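Protein-tyrosine-phosphatase (Shewanella sp., PDB 2Z72) removes phosphate groups from phosphotyrosine as a cold-active phosphatase, probably using its two bound zinc ions in a calcineurin-like metallophosphoesterase fold. Local coordinates at residues K194-K199 / G253-R258. Sequence-based numbering, arbitrary orientation.
Sequences KNTIIK and GPTWYR
Two carbon-to-carbon meetings, one between Thr196 and Thr255 and one between Ile197 and Pro254, join the 194-199 segment to the 253-258 loop. The threonines touch through their methyl groups: CG2 of Thr196 lies 3.5 Å from CG2 of Thr255, a tight methyl-methyl approach, and the two side chains cross at about a right angle. In Thr196 the methyl sits opposite the backbone N and the hydroxyl beside it (chi1 -54°), a rotation that presents carbon to the loop. One residue along, Ile197 reaches the proline ring with the end of its longer branch, CD1 standing 3.7 Å from Pro254 CG and 3.8 Å from Pro254 CB.

No hydrogen bond crosses between the segments; Thr255 OG1, Thr196 N and Ile197 O have partners outside them. OG1 of Thr255 bonds to Gln152 of helix 149-156, while its methyl takes the place opposite the carbonyl carbon (chi1 58°). The loop is closed by Gly253 O, which accepts from Trp256 N at 3.2 Å and from Tyr257 N at 2.9 Å. On the other segment, Asn225 of helix 221-231 receives the Thr196 N-H and donates to Ile197 O; Tyr228 of that helix touches both Thr196 and Pro254.

All four touching residues are buried, and the side chain of Thr255 is about 7 Å from a zinc ion. With 126 Å² buried in total and only carbon meeting carbon, the contact is a small apolar seam joining strand 197-200 and the residues leading into it to the loop between helices 243-249 and 267-277, near the metal centre, its fit depending on shape rather than on directional bonds.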
loop_
_atom_site.group_PDB
_atom_site.type_symbol
_atom_site.label_atom_id
_atom_site.label_comp_id
_atom_site.label_asym_id
_atom_site.label_seq_id
_atom_site.Cartn_x
_atom_site.Cartn_y
_atom_site.Cartn_z
ATOM N N LYS A 194 4.731 -6.991 -5.574
ATOM C CA LYS A 194 3.372 -6.825 -5.078
ATOM C C LYS A 194 2.316 -6.873 -6.167
ATOM O O LYS A 194 2.557 -6.633 -7.339
ATOM C CB LYS A 194 3.305 -5.524 -4.255
ATOM C CG LYS A 194 4.211 -5.533 -3.033
ATOM C CD LYS A 194 4.025 -6.725 -2.102
ATOM C CE LYS A 194 4.905 -6.724 -0.891
ATOM N NZ LYS A 194 4.728 -8.003 -0.134
ATOM N N ASN A 195 1.117 -7.251 -5.704
ATOM C CA ASN A 195 -0.098 -7.197 -6.499
ATOM C C ASN A 195 -0.653 -5.785 -6.499
ATOM O O ASN A 195 -0.304 -4.914 -5.696
ATOM C CB ASN A 195 -1.132 -8.182 -5.961
ATOM C CG ASN A 195 -0.707 -9.618 -6.167
ATOM O OD1 ASN A 195 -0.363 -9.979 -7.297
ATOM N ND2 ASN A 195 -0.683 -10.431 -5.135
ATOM N N THR A 196 -1.616 -5.601 -7.413
ATOM C CA THR A 196 -2.360 -4.359 -7.584
ATOM C C THR A 196 -3.835 -4.554 -7.282
ATOM O O THR A 196 -4.499 -3.684 -6.735
ATOM C CB THR A 196 -2.074 -3.774 -8.969
ATOM O OG1 THR A 196 -0.659 -3.646 -9.138
ATOM C CG2 THR A 196 -2.663 -2.399 -9.177
ATOM N N ILE A 197 -4.408 -5.723 -7.660
ATOM C CA ILE A 197 -5.782 -6.046 -7.421
ATOM C C ILE A 197 -5.837 -7.421 -6.770
ATOM O O ILE A 197 -5.230 -8.360 -7.300
ATOM C CB ILE A 197 -6.600 -6.074 -8.743
ATOM C CG1 ILE A 197 -6.472 -4.799 -9.537
ATOM C CG2 ILE A 197 -8.081 -6.354 -8.449
ATOM C CD1 ILE A 197 -6.633 -4.959 -11.030
ATOM N N ILE A 198 -6.588 -7.584 -5.688
ATOM C CA ILE A 198 -6.745 -8.916 -5.078
ATOM C C ILE A 198 -8.198 -9.152 -4.699
ATOM O O ILE A 198 -9.011 -8.236 -4.582
ATOM C CB ILE A 198 -5.816 -9.126 -3.868
ATOM C CG1 ILE A 198 -6.195 -8.249 -2.668
ATOM C CG2 ILE A 198 -4.375 -8.964 -4.269
ATOM C CD1 ILE A 198 -5.473 -8.616 -1.389
ATOM N N LYS A 199 -8.501 -10.434 -4.506
ATOM C CA LYS A 199 -9.810 -10.897 -4.053
ATOM C C LYS A 199 -9.613 -11.747 -2.824
ATOM O O LYS A 199 -8.808 -12.673 -2.836
ATOM C CB LYS A 199 -10.457 -11.730 -5.175
ATOM C CG LYS A 199 -11.897 -12.157 -4.887
ATOM C CD LYS A 199 -12.457 -12.983 -6.108
ATOM C CE LYS A 199 -13.776 -13.639 -5.834
ATOM N NZ LYS A 199 -14.069 -14.487 -7.011
ATOM N N GLY A 253 -8.239 3.324 -15.131
ATOM C CA GLY A 253 -7.784 2.026 -14.720
ATOM C C GLY A 253 -7.799 1.820 -13.216
ATOM O O GLY A 253 -8.222 2.696 -12.433
ATOM N N PRO A 254 -7.413 0.616 -12.808
ATOM C CA PRO A 254 -7.593 0.256 -11.411
ATOM C C PRO A 254 -6.950 1.146 -10.369
ATOM O O PRO A 254 -7.455 1.151 -9.236
ATOM C CB PRO A 254 -6.969 -1.165 -11.386
ATOM C CG PRO A 254 -7.247 -1.738 -12.756
ATOM C CD PRO A 254 -7.129 -0.543 -13.691
ATOM N N THR A 255 -5.854 1.825 -10.681
ATOM C CA THR A 255 -5.186 2.634 -9.675
ATOM C C THR A 255 -5.504 4.124 -9.730
ATOM O O THR A 255 -5.127 4.835 -8.810
ATOM C CB THR A 255 -3.667 2.450 -9.741
ATOM O OG1 THR A 255 -3.234 2.813 -11.040
ATOM C CG2 THR A 255 -3.281 1.019 -9.420
ATOM N N TRP A 256 -6.301 4.559 -10.700
ATOM C CA TRP A 256 -6.713 5.967 -10.776
ATOM C C TRP A 256 -8.204 6.166 -10.797
ATOM O O TRP A 256 -8.675 7.274 -10.541
ATOM C CB TRP A 256 -6.120 6.626 -12.014
ATOM C CG TRP A 256 -4.678 6.933 -11.972
ATOM C CD1 TRP A 256 -3.629 6.108 -12.310
ATOM C CD2 TRP A 256 -4.083 8.149 -11.562
ATOM N NE1 TRP A 256 -2.439 6.735 -12.160
ATOM C CE2 TRP A 256 -2.675 8.011 -11.690
ATOM C CE3 TRP A 256 -4.552 9.378 -11.122
ATOM C CZ2 TRP A 256 -1.778 9.029 -11.382
ATOM C CZ3 TRP A 256 -3.676 10.377 -10.812
ATOM C CH2 TRP A 256 -2.290 10.212 -10.936
ATOM N N TYR A 257 -9.002 5.153 -11.160
ATOM C CA TYR A 257 -10.417 5.354 -11.390
ATOM C C TYR A 257 -11.130 5.856 -10.165
ATOM O O TYR A 257 -10.983 5.281 -9.094
ATOM C CB TYR A 257 -11.015 4.011 -11.781
ATOM C CG TYR A 257 -12.490 4.036 -12.152
ATOM C CD1 TYR A 257 -12.970 4.851 -13.194
ATOM C CD2 TYR A 257 -13.383 3.204 -11.480
ATOM C CE1 TYR A 257 -14.321 4.827 -13.530
ATOM C CE2 TYR A 257 -14.722 3.208 -11.843
ATOM C CZ TYR A 257 -15.187 4.022 -12.843
ATOM O OH TYR A 257 -16.523 3.970 -13.172
ATOM N N ARG A 258 -11.917 6.916 -10.358
ATOM C CA ARG A 258 -12.683 7.497 -9.294
ATOM C C ARG A 258 -14.192 7.444 -9.514
ATOM O O ARG A 258 -14.954 8.131 -8.848
ATOM C CB ARG A 258 -12.322 8.979 -9.000
ATOM C CG ARG A 258 -10.906 9.069 -8.514
ATOM C CD ARG A 258 -10.705 10.441 -7.928
ATOM N NE ARG A 258 -9.341 10.792 -7.781
ATOM C CZ ARG A 258 -8.476 10.797 -6.847
ATOM N NH1 ARG A 258 -7.182 11.188 -6.803
ATOM N NH2 ARG A 258 -8.903 10.337 -5.668
#